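Local coordinates for protein D-glycero-alpha-D-manno-heptose 7-phosphate kinase (Campylobacter jejuni subsp. jejuni, PDB 4N3O) that catalyses the ATP-dependent phosphorylation of D-glycero-alpha-D-manno-heptose 7-phosphate at C-1, giving the 1,7-bisphosphate on the way to a GDP-heptose used in capsule biogenesis, at residues 292-297 with 303-308; 241-246 with 256-261; 193-198 with 330-335; 121-126 with 145-150. All coordinates share one frame; numbering follows the deposited sequence.

Contact 1. Residues 292-297 with 303-308; sequences SGKTSG and FMFFFV
Lys294 and Phe305 form a central hydrogen-bonded pair of an antiparallel beta hairpin, strands 290-296 and 303-308, in the C-terminal region of this GHMP kinase. Their backbones bond both ways, Lys294 N to Phe305 O at 3.0 Å and Phe305 N to Lys294 O at 2.9 Å, and farther along Ser296 N donates to Phe303 O. The side chains of Thr295 and selenomethionine Met304, a non-hydrogen-bonded pair, run alongside each other in the same direction. Along Met304, CB lies 3.7 Å from Lys294 O, and CG meets Thr295 CG2 at 3.4 Å. Extended chi2 (177°) sets SE 4.0 Å from Thr295 CG2, and the turn at chi3 (115°) brings CE back to that same methyl. Helix 276-287 packs on Met304 through Ile281 and Tyr282, while Thr295 OG1 bonds to Glu271. On the other face, Lys294 and Phe305 meet Trp263, and Lys294 NZ reaches Gly16 O of strand 6-21. At the far end Ser292 O accepts a hydrogen bond from Phe307 N at 2.8 Å and also lies in the plane of the Phe306 ring, at its edge, 3.9 Å from CD1.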
loop_
_atom_site.group_PDB
_atom_site.type_symbol
_atom_site.label_atom_id
_atom_site.label_comp_id
_atom_site.label_asym_id
_atom_site.label_seq_id
_atom_site.Cartn_x
_atom_site.Cartn_y
_atom_site.Cartn_z
ATOM N N SER A 292 -20.294 -2.769 9.993
ATOM C CA SER A 292 -20.891 -2.395 8.718
ATOM C C SER A 292 -20.035 -2.953 7.585
ATOM O O SER A 292 -18.814 -3.015 7.699
ATOM C CB SER A 292 -20.983 -0.862 8.601
ATOM O OG SER A 292 -21.569 -0.462 7.381
ATOM N N GLY A 293 -20.684 -3.356 6.498
ATOM C CA GLY A 293 -19.978 -3.884 5.345
ATOM C C GLY A 293 -20.858 -3.958 4.109
ATOM O O GLY A 293 -22.082 -3.947 4.220
ATOM N N LYS A 294 -20.222 -4.031 2.941
ATOM C CA LYS A 294 -20.917 -4.137 1.656
ATOM C C LYS A 294 -20.220 -5.161 0.782
ATOM O O LYS A 294 -19.026 -5.437 0.967
ATOM C CB LYS A 294 -20.902 -2.811 0.904
ATOM C CG LYS A 294 -19.491 -2.304 0.648
ATOM C CD LYS A 294 -19.388 -1.403 -0.572
ATOM C CE LYS A 294 -20.232 -0.155 -0.465
ATOM N NZ LYS A 294 -19.895 0.762 -1.587
ATOM N N THR A 295 -20.969 -5.712 -0.167
ATOM C CA THR A 295 -20.451 -6.676 -1.132
ATOM C C THR A 295 -20.490 -5.987 -2.473
ATOM O O THR A 295 -21.532 -5.467 -2.859
ATOM C CB THR A 295 -21.327 -7.943 -1.232
ATOM O OG1 THR A 295 -22.657 -7.581 -1.626
ATOM C CG2 THR A 295 -21.395 -8.669 0.092
ATOM N N SER A 296 -19.373 -5.967 -3.184
ATOM C CA SER A 296 -19.335 -5.318 -4.487
ATOM C C SER A 296 -18.865 -6.273 -5.587
ATOM O O SER A 296 -18.106 -7.222 -5.329
ATOM C CB SER A 296 -18.458 -4.067 -4.420
ATOM O OG SER A 296 -18.337 -3.436 -5.686
ATOM N N GLY A 297 -19.346 -6.018 -6.807
ATOM C CA GLY A 297 -19.017 -6.825 -7.986
ATOM C C GLY A 297 -19.182 -8.315 -7.749
ATOM O O GLY A 297 -18.500 -9.121 -8.385
ATOM N N PHE A 303 -15.896 -9.318 -3.472
ATOM C CA PHE A 303 -15.236 -8.894 -2.256
ATOM C C PHE A 303 -16.210 -8.235 -1.315
ATOM O O PHE A 303 -17.317 -7.852 -1.706
ATOM C CB PHE A 303 -14.102 -7.925 -2.551
ATOM C CG PHE A 303 -14.553 -6.612 -3.093
ATOM C CD1 PHE A 303 -14.775 -6.445 -4.457
ATOM C CD2 PHE A 303 -14.737 -5.524 -2.249
ATOM C CE1 PHE A 303 -15.175 -5.224 -4.961
ATOM C CE2 PHE A 303 -15.141 -4.293 -2.754
ATOM C CZ PHE A 303 -15.354 -4.146 -4.113
HETATM N N MSE A 304 -15.799 -8.143 -0.057
HETATM C CA MSE A 304 -16.599 -7.480 0.944
HETATM C C MSE A 304 -15.686 -6.441 1.479
HETATM O O MSE A 304 -14.486 -6.635 1.521
HETATM C CB MSE A 304 -17.095 -8.433 2.019
HETATM C CG MSE A 304 -18.389 -9.081 1.544
HETATM SE SE MSE A 304 -19.057 -10.396 2.838
HETATM C CE MSE A 304 -20.698 -9.398 3.261
ATOM N N PHE A 305 -16.259 -5.323 1.878
ATOM C CA PHE A 305 -15.519 -4.209 2.407
ATOM C C PHE A 305 -16.183 -3.902 3.729
ATOM O O PHE A 305 -17.391 -3.715 3.779
ATOM C CB PHE A 305 -15.631 -3.069 1.401
ATOM C CG PHE A 305 -15.056 -1.792 1.854
ATOM C CD1 PHE A 305 -13.720 -1.708 2.208
ATOM C CD2 PHE A 305 -15.813 -0.643 1.832
ATOM C CE1 PHE A 305 -13.167 -0.503 2.601
ATOM C CE2 PHE A 305 -15.268 0.570 2.225
ATOM C CZ PHE A 305 -13.945 0.640 2.611
ATOM N N PHE A 306 -15.413 -3.916 4.811
ATOM C CA PHE A 306 -15.985 -3.675 6.146
ATOM C C PHE A 306 -15.447 -2.450 6.862
ATOM O O PHE A 306 -14.342 -1.980 6.598
ATOM C CB PHE A 306 -15.698 -4.854 7.093
ATOM C CG PHE A 306 -16.195 -6.184 6.612
ATOM C CD1 PHE A 306 -17.526 -6.517 6.717
ATOM C CD2 PHE A 306 -15.312 -7.131 6.127
ATOM C CE1 PHE A 306 -17.983 -7.752 6.308
ATOM C CE2 PHE A 306 -15.764 -8.376 5.712
ATOM C CZ PHE A 306 -17.103 -8.686 5.803
ATOM N N PHE A 307 -16.274 -1.953 7.768
ATOM C CA PHE A 307 -15.934 -0.882 8.696
ATOM C C PHE A 307 -15.836 -1.570 10.053
ATOM O O PHE A 307 -16.745 -2.292 10.460
ATOM C CB PHE A 307 -16.983 0.212 8.732
ATOM C CG PHE A 307 -16.676 1.359 7.847
ATOM C CD1 PHE A 307 -16.622 1.199 6.478
ATOM C CD2 PHE A 307 -16.464 2.622 8.386
ATOM C CE1 PHE A 307 -16.335 2.271 5.651
ATOM C CE2 PHE A 307 -16.182 3.696 7.573
ATOM C CZ PHE A 307 -16.116 3.519 6.200
ATOM N N VAL A 308 -14.716 -1.357 10.727
ATOM C CA VAL A 308 -14.448 -1.991 12.005
ATOM C C VAL A 308 -13.764 -1.041 12.968
ATOM O O VAL A 308 -13.106 -0.083 12.578
ATOM C CB VAL A 308 -13.503 -3.194 11.818
ATOM C CG1 VAL A 308 -12.132 -2.735 11.340
ATOM C CG2 VAL A 308 -13.370 -3.989 13.107
#

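Contact 2. Residues 241-246 with 256-261; sequences IKMKEA and AQILGK
Ile258 of helix 252-262 touches both Lys242 and selenomethionine Met243 of helix 236-248, and no hydrogen bond joins the two segments. The segments run roughly antiparallel as a helical hairpin in the GHMP kinase C-terminal region, their axes 10.1 Å apart at closest approach and crossing at -148°. One kind of contact is aliphatic: the lysine uses its methylenes. Lys242 CG and CD rest against the delta methyl of Ile258, with CG to CD1 at 3.3 Å, and the chains cross obliquely where the lysine bends at chi3, about its CG-CD bond. The second kind involves the selenomethionine. Met243 has CG anti to its own nitrogen (chi1 -158°) and then bends at chi3, which carries its end over to the facing helix. There Met243 CE meets Ile258 CG2 at 3.4 Å, the side chains running past one another head to tail. Leu259 lies roughly perpendicular to Met243, its CD2 3.8 Å from the Met243 selenium. Ile258 thus faces the exposed Lys242 with one branch and the buried Met243 with the other. On the sheet side, Met243 also packs on Tyr34 and Leu36 of strand 31-40, and both Met243 and Leu259 on Ala18 of strand 6-21.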
loop_
_atom_site.group_PDB
_atom_site.type_symbol
_atom_site.label_atom_id
_atom_site.label_comp_id
_atom_site.label_asym_id
_atom_site.label_seq_id
_atom_site.Cartn_x
_atom_site.Cartn_y
_atom_site.Cartn_z
ATOM N N ILE A 241 -24.576 16.277 -0.369
ATOM C CA ILE A 241 -24.042 17.522 0.202
ATOM C C ILE A 241 -23.603 17.324 1.663
ATOM O O ILE A 241 -22.666 17.967 2.134
ATOM C CB ILE A 241 -25.022 18.708 0.073
ATOM C CG1 ILE A 241 -26.389 18.368 0.695
ATOM C CG2 ILE A 241 -25.175 19.109 -1.390
ATOM C CD1 ILE A 241 -27.482 19.376 0.385
ATOM N N LYS A 242 -24.254 16.403 2.358
ATOM C CA LYS A 242 -23.921 16.150 3.741
ATOM C C LYS A 242 -22.571 15.445 3.814
ATOM O O LYS A 242 -21.777 15.729 4.704
ATOM C CB LYS A 242 -25.015 15.325 4.415
ATOM C CG LYS A 242 -24.946 15.337 5.933
ATOM C CD LYS A 242 -26.046 14.497 6.578
ATOM C CE LYS A 242 -27.438 15.028 6.254
ATOM N NZ LYS A 242 -28.507 14.282 6.976
HETATM N N MSE A 243 -22.314 14.546 2.858
HETATM C CA MSE A 243 -21.048 13.816 2.794
HETATM C C MSE A 243 -19.918 14.713 2.340
HETATM O O MSE A 243 -18.805 14.535 2.775
HETATM C CB MSE A 243 -21.135 12.600 1.884
HETATM C CG MSE A 243 -20.065 11.548 2.205
HETATM SE SE MSE A 243 -20.447 9.958 1.088
HETATM C CE MSE A 243 -22.132 9.355 1.913
ATOM N N LYS A 244 -20.173 15.670 1.456
ATOM C CA LYS A 244 -19.109 16.602 1.065
ATOM C C LYS A 244 -18.708 17.436 2.270
ATOM O O LYS A 244 -17.531 17.582 2.573
ATOM C CB LYS A 244 -19.547 17.593 -0.013
ATOM C CG LYS A 244 -19.829 17.042 -1.388
ATOM C CD LYS A 244 -19.958 18.209 -2.367
ATOM C CE LYS A 244 -20.676 17.834 -3.655
ATOM N NZ LYS A 244 -22.123 17.527 -3.420
ATOM N N GLU A 245 -19.711 17.989 2.946
ATOM C CA GLU A 245 -19.481 18.845 4.093
ATOM C C GLU A 245 -18.689 18.090 5.154
ATOM O O GLU A 245 -17.734 18.626 5.697
ATOM C CB GLU A 245 -20.811 19.353 4.646
ATOM C CG GLU A 245 -20.687 20.562 5.563
ATOM C CD GLU A 245 -22.043 21.066 6.069
ATOM O OE1 GLU A 245 -22.970 20.242 6.263
ATOM O OE2 GLU A 245 -22.173 22.289 6.297
ATOM N N ALA A 246 -19.060 16.835 5.416
ATOM C CA ALA A 246 -18.360 16.019 6.419
ATOM C C ALA A 246 -16.893 15.774 6.009
ATOM O O ALA A 246 -15.993 15.741 6.852
ATOM C CB ALA A 246 -19.086 14.697 6.641
ATOM N N ALA A 256 -18.699 8.559 9.202
ATOM C CA ALA A 256 -18.943 7.150 9.495
ATOM C C ALA A 256 -20.432 6.892 9.472
ATOM O O ALA A 256 -20.900 5.913 8.908
ATOM C CB ALA A 256 -18.376 6.791 10.864
ATOM N N GLN A 257 -21.163 7.808 10.088
ATOM C CA GLN A 257 -22.613 7.739 10.193
ATOM C C GLN A 257 -23.299 7.715 8.823
ATOM O O GLN A 257 -24.154 6.866 8.574
ATOM C CB GLN A 257 -23.081 8.942 11.023
ATOM C CG GLN A 257 -24.549 8.996 11.384
ATOM C CD GLN A 257 -24.854 10.157 12.333
ATOM O OE1 GLN A 257 -24.116 11.148 12.391
ATOM N NE2 GLN A 257 -25.945 10.034 13.086
ATOM N N ILE A 258 -22.902 8.620 7.930
ATOM C CA ILE A 258 -23.525 8.714 6.600
ATOM C C ILE A 258 -23.096 7.588 5.664
ATOM O O ILE A 258 -23.869 7.137 4.818
ATOM C CB ILE A 258 -23.241 10.068 5.942
ATOM C CG1 ILE A 258 -23.689 11.193 6.868
ATOM C CG2 ILE A 258 -23.998 10.195 4.621
ATOM C CD1 ILE A 258 -23.231 12.552 6.405
ATOM N N LEU A 259 -21.859 7.142 5.791
ATOM C CA LEU A 259 -21.431 6.018 4.995
ATOM C C LEU A 259 -22.265 4.845 5.481
ATOM O O LEU A 259 -22.889 4.151 4.689
ATOM C CB LEU A 259 -19.928 5.762 5.148
ATOM C CG LEU A 259 -19.023 6.833 4.516
ATOM C CD1 LEU A 259 -17.547 6.628 4.851
ATOM C CD2 LEU A 259 -19.221 6.866 3.010
ATOM N N GLY A 260 -22.315 4.671 6.803
ATOM C CA GLY A 260 -23.097 3.600 7.417
ATOM C C GLY A 260 -24.489 3.516 6.821
ATOM O O GLY A 260 -24.955 2.438 6.467
ATOM N N LYS A 261 -25.141 4.665 6.682
ATOM C CA LYS A 261 -26.489 4.710 6.134
ATOM C C LYS A 261 -26.588 4.177 4.701
ATOM O O LYS A 261 -27.298 3.206 4.458
ATOM C CB LYS A 261 -27.058 6.133 6.204
ATOM C CG LYS A 261 -28.463 6.267 5.631
ATOM C CD LYS A 261 -29.464 5.388 6.375
ATOM C CE LYS A 261 -30.812 5.346 5.672
ATOM N NZ LYS A 261 -30.724 4.720 4.320
#

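Contact 3. Residues 193-198 with 330-335; sequences WIASEL and FSFTKE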
loop_
_atom_site.group_PDB
_atom_site.type_symbol
_atom_site.label_atom_id
_atom_site.label_comp_id
_atom_site.label_asym_id
_atom_site.label_seq_id
_atom_site.Cartn_x
_atom_site.Cartn_y
_atom_site.Cartn_z
ATOM N N TRP A 193 -4.857 12.584 7.250
ATOM C CA TRP A 193 -5.278 11.772 8.374
ATOM C C TRP A 193 -6.664 11.217 8.172
ATOM O O TRP A 193 -7.003 10.190 8.764
ATOM C CB TRP A 193 -5.164 12.523 9.699
ATOM C CG TRP A 193 -6.130 13.636 9.909
ATOM C CD1 TRP A 193 -5.937 14.961 9.634
ATOM C CD2 TRP A 193 -7.431 13.523 10.472
ATOM N NE1 TRP A 193 -7.061 15.682 9.985
ATOM C CE2 TRP A 193 -7.987 14.817 10.511
ATOM C CE3 TRP A 193 -8.185 12.453 10.945
ATOM C CZ2 TRP A 193 -9.273 15.067 11.013
ATOM C CZ3 TRP A 193 -9.472 12.692 11.424
ATOM C CH2 TRP A 193 -10.002 13.989 11.462
ATOM N N ILE A 194 -7.479 11.878 7.341
ATOM C CA ILE A 194 -8.815 11.351 7.071
ATOM C C ILE A 194 -8.646 9.989 6.430
ATOM O O ILE A 194 -9.235 9.017 6.882
ATOM C CB ILE A 194 -9.633 12.260 6.136
ATOM C CG1 ILE A 194 -10.052 13.533 6.859
ATOM C CG2 ILE A 194 -10.912 11.551 5.665
ATOM C CD1 ILE A 194 -11.143 13.305 7.898
ATOM N N ALA A 195 -7.792 9.928 5.402
ATOM C CA ALA A 195 -7.509 8.695 4.682
ATOM C C ALA A 195 -6.941 7.641 5.602
ATOM O O ALA A 195 -7.344 6.481 5.550
ATOM C CB ALA A 195 -6.516 8.964 3.563
ATOM N N SER A 196 -5.995 8.057 6.454
ATOM C CA SER A 196 -5.367 7.145 7.394
ATOM C C SER A 196 -6.368 6.572 8.351
ATOM O O SER A 196 -6.284 5.391 8.707
ATOM C CB SER A 196 -4.275 7.858 8.186
ATOM O OG SER A 196 -3.246 8.291 7.324
ATOM N N GLU A 197 -7.323 7.403 8.767
ATOM C CA GLU A 197 -8.344 6.978 9.721
ATOM C C GLU A 197 -9.288 6.016 9.017
ATOM O O GLU A 197 -9.680 4.994 9.585
ATOM C CB GLU A 197 -9.107 8.174 10.291
ATOM C CG GLU A 197 -10.188 7.781 11.282
ATOM C CD GLU A 197 -9.632 7.150 12.551
ATOM O OE1 GLU A 197 -8.431 7.332 12.846
ATOM O OE2 GLU A 197 -10.399 6.491 13.274
ATOM N N LEU A 198 -9.663 6.339 7.779
ATOM C CA LEU A 198 -10.508 5.411 7.012
ATOM C C LEU A 198 -9.826 4.047 6.855
ATOM O O LEU A 198 -10.481 3.012 7.032
ATOM C CB LEU A 198 -10.863 5.970 5.652
ATOM C CG LEU A 198 -12.108 6.822 5.588
ATOM C CD1 LEU A 198 -12.185 7.460 4.208
ATOM C CD2 LEU A 198 -13.343 5.950 5.858
ATOM N N PHE A 330 -4.375 -2.475 2.049
ATOM C CA PHE A 330 -4.273 -1.438 1.061
ATOM C C PHE A 330 -4.237 -0.082 1.732
ATOM O O PHE A 330 -4.587 0.038 2.881
ATOM C CB PHE A 330 -5.507 -1.477 0.143
ATOM C CG PHE A 330 -6.754 -1.012 0.807
ATOM C CD1 PHE A 330 -7.512 -1.874 1.559
ATOM C CD2 PHE A 330 -7.172 0.317 0.680
ATOM C CE1 PHE A 330 -8.678 -1.442 2.176
ATOM C CE2 PHE A 330 -8.326 0.766 1.309
ATOM C CZ PHE A 330 -9.084 -0.120 2.058
ATOM N N SER A 331 -3.853 0.937 0.972
ATOM C CA SER A 331 -3.895 2.327 1.417
ATOM C C SER A 331 -4.688 3.069 0.351
ATOM O O SER A 331 -4.815 2.584 -0.773
ATOM C CB SER A 331 -2.508 2.954 1.372
ATOM O OG SER A 331 -1.541 2.092 1.884
ATOM N N PHE A 332 -5.196 4.246 0.683
ATOM C CA PHE A 332 -5.796 5.103 -0.330
ATOM C C PHE A 332 -4.630 5.863 -0.936
ATOM O O PHE A 332 -3.754 6.282 -0.210
ATOM C CB PHE A 332 -6.802 6.071 0.275
ATOM C CG PHE A 332 -7.995 5.387 0.837
ATOM C CD1 PHE A 332 -8.898 4.736 -0.009
ATOM C CD2 PHE A 332 -8.239 5.378 2.194
ATOM C CE1 PHE A 332 -10.008 4.084 0.492
ATOM C CE2 PHE A 332 -9.358 4.733 2.697
ATOM C CZ PHE A 332 -10.242 4.077 1.841
ATOM N N THR A 333 -4.574 5.997 -2.255
ATOM C CA THR A 333 -3.473 6.741 -2.884
ATOM C C THR A 333 -3.916 8.109 -3.335
ATOM O O THR A 333 -5.099 8.332 -3.595
ATOM C CB THR A 333 -2.927 6.052 -4.136
ATOM O OG1 THR A 333 -3.964 5.971 -5.128
ATOM C CG2 THR A 333 -2.393 4.680 -3.798
ATOM N N LYS A 334 -2.931 8.995 -3.467
ATOM C CA LYS A 334 -3.118 10.389 -3.860
ATOM C C LYS A 334 -3.083 10.565 -5.360
ATOM O O LYS A 334 -3.761 11.423 -5.902
ATOM C CB LYS A 334 -1.961 11.234 -3.289
ATOM C CG LYS A 334 -1.860 11.247 -1.770
ATOM C CD LYS A 334 -2.654 12.369 -1.132
ATOM C CE LYS A 334 -1.950 13.701 -1.333
ATOM N NZ LYS A 334 -2.658 14.814 -0.652
ATOM N N GLU A 335 -2.249 9.774 -6.018
ATOM C CA GLU A 335 -2.075 9.868 -7.453
ATOM C C GLU A 335 -2.917 8.915 -8.263
ATOM O O GLU A 335 -3.345 7.865 -7.793
ATOM C CB GLU A 335 -0.604 9.580 -7.838
ATOM C CG GLU A 335 0.329 10.780 -7.893
ATOM C CD GLU A 335 1.683 10.435 -8.528
ATOM O OE1 GLU A 335 2.408 9.568 -7.984
ATOM O OE2 GLU A 335 2.035 11.048 -9.565
#
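Glu197, on the helix whose Ala195 and Leu198 pack against Phe332, has its OE1 gripped twice by the second subunit, in a salt bridge to Arg8 NE and a hydrogen bond to Trp340 NE1 of that subunit. Its OE2 turns to Arg201 of its own chain. The CB of Glu197 points away from segment 330-335, so helix 192-200 serves the dimer interface with one side and the loop with another. That loop, 330-335, lies between strands 326-327 and 338-341, and toward it the contact is one aromatic side chain against a helix turn. The Phe332 ring comes in edge first at Ala195: Ala195 O lies in the ring plane, 3.6 Å from Phe332 CD2. One turn on, Leu198 CB sits 3.5 Å from CE2 of the same ring and approaches it obliquely. With CG of Phe332 anti to the carbonyl carbon and beside the backbone N (chi1 -66°), the ring reaches the helix. Within the loop Phe330 places its CE2 3.8 Å above one face of the Phe332 ring, offset toward the rim, while CZ of Phe332 lies at the edge of the Phe330 ring. The Phe332 backbone N donates to Glu199 OE2, Phe172 meets the ring edge to face, and Ala38 and Ile40 of strand 31-40 pack on it too. Carbonyl oxygen at a C-H edge gives a weakly polar contact, consistent with a buried ring that is oriented as well as packed. The two arginines around Glu197 would probably favour its ionised form.

Contact 4. Residues 121-126 with 145-150; sequences TLVVGV and KLAYEI
Val123 and Val124 close on Ala147 where helices 118-134 and 140-153 pack in the N-terminal region of the GHMP kinase fold. Helix 118-134 begins at the end of the glycine-rich loop, Gly113 to Ser119, that probably binds ATP as in other GHMP kinases. The contact between the segments is entirely apolar. Because the residue at its centre is an alanine, the backbones come close, with Val124 CA only 5.8 Å from Ala147 CA. Val123 lays CG1 against the second helix, 3.8 Å from both CA and CB of Ala147. That branch stands anti to the valine's own nitrogen (chi1 175°). Val124 has nearly the same torsion but projects from another side of its helix, and it touches with the other branch, CG2. The polar links run within each helix or to its surroundings. Gly125 N bonds to Thr121 O at 3.1 Å, and Glu149 N to Lys145 O at 2.9 Å. Thr121 OG1 also holds Gly117 O, tying the helix start to the nucleotide loop. Helix 162-169 lies against both partners, Thr168 on Val124 and Gln164 on Ala147. The side chain of Val123 is about 5 Å from that of Glu151 and about 6 Å from that of Ser119, both probable magnesium ligands. The Ala147 methyl meets both valines, its CB lying 3.6 Å from Val124 CG2.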
loop_
_atom_site.group_PDB
_atom_site.type_symbol
_atom_site.label_atom_id
_atom_site.label_comp_id
_atom_site.label_asym_id
_atom_site.label_seq_id
_atom_site.Cartn_x
_atom_site.Cartn_y
_atom_site.Cartn_z
ATOM N N THR A 121 -9.173 0.845 -15.576
ATOM C CA THR A 121 -7.828 0.966 -15.068
ATOM C C THR A 121 -6.793 0.403 -16.071
ATOM O O THR A 121 -5.717 0.970 -16.248
ATOM C CB THR A 121 -7.702 0.226 -13.704
ATOM O OG1 THR A 121 -8.536 0.858 -12.725
ATOM C CG2 THR A 121 -6.277 0.241 -13.195
ATOM N N LEU A 122 -7.121 -0.706 -16.721
ATOM C CA LEU A 122 -6.204 -1.315 -17.697
ATOM C C LEU A 122 -6.050 -0.441 -18.947
ATOM O O LEU A 122 -4.924 -0.163 -19.398
ATOM C CB LEU A 122 -6.704 -2.708 -18.091
ATOM C CG LEU A 122 -5.937 -3.465 -19.176
ATOM C CD1 LEU A 122 -4.481 -3.644 -18.804
ATOM C CD2 LEU A 122 -6.588 -4.819 -19.414
ATOM N N VAL A 123 -7.180 0.003 -19.493
ATOM C CA VAL A 123 -7.168 0.829 -20.710
ATOM C C VAL A 123 -6.370 2.117 -20.481
ATOM O O VAL A 123 -5.576 2.537 -21.330
ATOM C CB VAL A 123 -8.597 1.160 -21.197
ATOM C CG1 VAL A 123 -8.551 2.122 -22.387
ATOM C CG2 VAL A 123 -9.373 -0.114 -21.555
ATOM N N VAL A 124 -6.582 2.743 -19.328
ATOM C CA VAL A 124 -5.851 3.969 -18.970
ATOM C C VAL A 124 -4.338 3.727 -18.871
ATOM O O VAL A 124 -3.554 4.488 -19.407
ATOM C CB VAL A 124 -6.409 4.584 -17.671
ATOM C CG1 VAL A 124 -5.464 5.620 -17.091
ATOM C CG2 VAL A 124 -7.774 5.201 -17.949
ATOM N N GLY A 125 -3.926 2.658 -18.212
ATOM C CA GLY A 125 -2.503 2.384 -18.097
ATOM C C GLY A 125 -1.815 2.184 -19.437
ATOM O O GLY A 125 -0.707 2.651 -19.645
ATOM N N VAL A 126 -2.487 1.504 -20.357
ATOM C CA VAL A 126 -1.920 1.226 -21.675
ATOM C C VAL A 126 -1.848 2.502 -22.535
ATOM O O VAL A 126 -0.794 2.832 -23.119
ATOM C CB VAL A 126 -2.744 0.138 -22.355
ATOM C CG1 VAL A 126 -2.264 -0.099 -23.765
ATOM C CG2 VAL A 126 -2.678 -1.141 -21.525
ATOM N N LYS A 145 -10.920 10.506 -21.359
ATOM C CA LYS A 145 -11.937 10.488 -22.416
ATOM C C LYS A 145 -11.651 9.373 -23.392
ATOM O O LYS A 145 -12.501 8.521 -23.665
ATOM C CB LYS A 145 -12.052 11.804 -23.206
ATOM C CG LYS A 145 -12.947 12.853 -22.563
ATOM C CD LYS A 145 -13.713 13.702 -23.591
ATOM C CE LYS A 145 -12.872 14.682 -24.411
ATOM N NZ LYS A 145 -11.954 14.055 -25.399
ATOM N N LEU A 146 -10.438 9.378 -23.915
ATOM C CA LEU A 146 -10.049 8.377 -24.872
ATOM C C LEU A 146 -10.369 6.991 -24.284
ATOM O O LEU A 146 -11.020 6.179 -24.924
ATOM C CB LEU A 146 -8.584 8.565 -25.234
ATOM C CG LEU A 146 -8.079 7.857 -26.474
ATOM C CD1 LEU A 146 -8.885 8.276 -27.698
ATOM C CD2 LEU A 146 -6.607 8.186 -26.666
ATOM N N ALA A 147 -9.963 6.751 -23.043
ATOM C CA ALA A 147 -10.250 5.471 -22.382
ATOM C C ALA A 147 -11.760 5.136 -22.361
ATOM O O ALA A 147 -12.170 3.989 -22.590
ATOM C CB ALA A 147 -9.714 5.490 -20.965
ATOM N N TYR A 148 -12.579 6.138 -22.073
ATOM C CA TYR A 148 -14.021 5.946 -22.004
ATOM C C TYR A 148 -14.622 5.618 -23.369
ATOM O O TYR A 148 -15.474 4.738 -23.474
ATOM C CB TYR A 148 -14.685 7.192 -21.406
ATOM C CG TYR A 148 -16.193 7.169 -21.426
ATOM C CD1 TYR A 148 -16.906 6.356 -20.544
ATOM C CD2 TYR A 148 -16.904 7.972 -22.306
ATOM C CE1 TYR A 148 -18.292 6.336 -20.550
ATOM C CE2 TYR A 148 -18.293 7.957 -22.326
ATOM C CZ TYR A 148 -18.985 7.139 -21.447
ATOM O OH TYR A 148 -20.366 7.117 -21.462
ATOM N N GLU A 149 -14.167 6.316 -24.409
ATOM C CA GLU A 149 -14.681 6.118 -25.767
ATOM C C GLU A 149 -14.403 4.711 -26.244
ATOM O O GLU A 149 -15.279 4.026 -26.805
ATOM C CB GLU A 149 -14.048 7.125 -26.723
ATOM C CG GLU A 149 -14.389 8.574 -26.367
ATOM C CD GLU A 149 -13.832 9.596 -27.349
ATOM O OE1 GLU A 149 -13.074 9.192 -28.266
ATOM O OE2 GLU A 149 -14.156 10.806 -27.209
ATOM N N ILE A 150 -13.176 4.278 -26.013
ATOM C CA ILE A 150 -12.748 2.954 -26.414
ATOM C C ILE A 150 -13.546 1.911 -25.647
ATOM O O ILE A 150 -13.992 0.921 -26.228
ATOM C CB ILE A 150 -11.219 2.781 -26.198
ATOM C CG1 ILE A 150 -10.454 3.639 -27.220
ATOM C CG2 ILE A 150 -10.797 1.328 -26.344
ATOM C CD1 ILE A 150 -8.964 3.722 -26.966
#

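In the fold
All four contacts are largely buried, but their chemistry differs. Contact 1 alone is held by backbone hydrogen bonds between its segments; contacts 2 and 4 are helix pairs packed through apolar groups, and contact 2 reaches the surface at its lysine. Contact 3 joins a helix to a distant loop by one ring and closes a span of chain inside which contacts 1 and 2 are nested. Contact 1 bridges contacts 2 and 3, which do not touch each other: Phe307 CZ lies 3.7 Å from Leu259 CD1 of contact 2 and 3.7 Å from Leu198 CD2 of contact 3. Contact 4 lies across the chain's centre, about 27 Å from contact 1 between centres, beside the putative magnesium site.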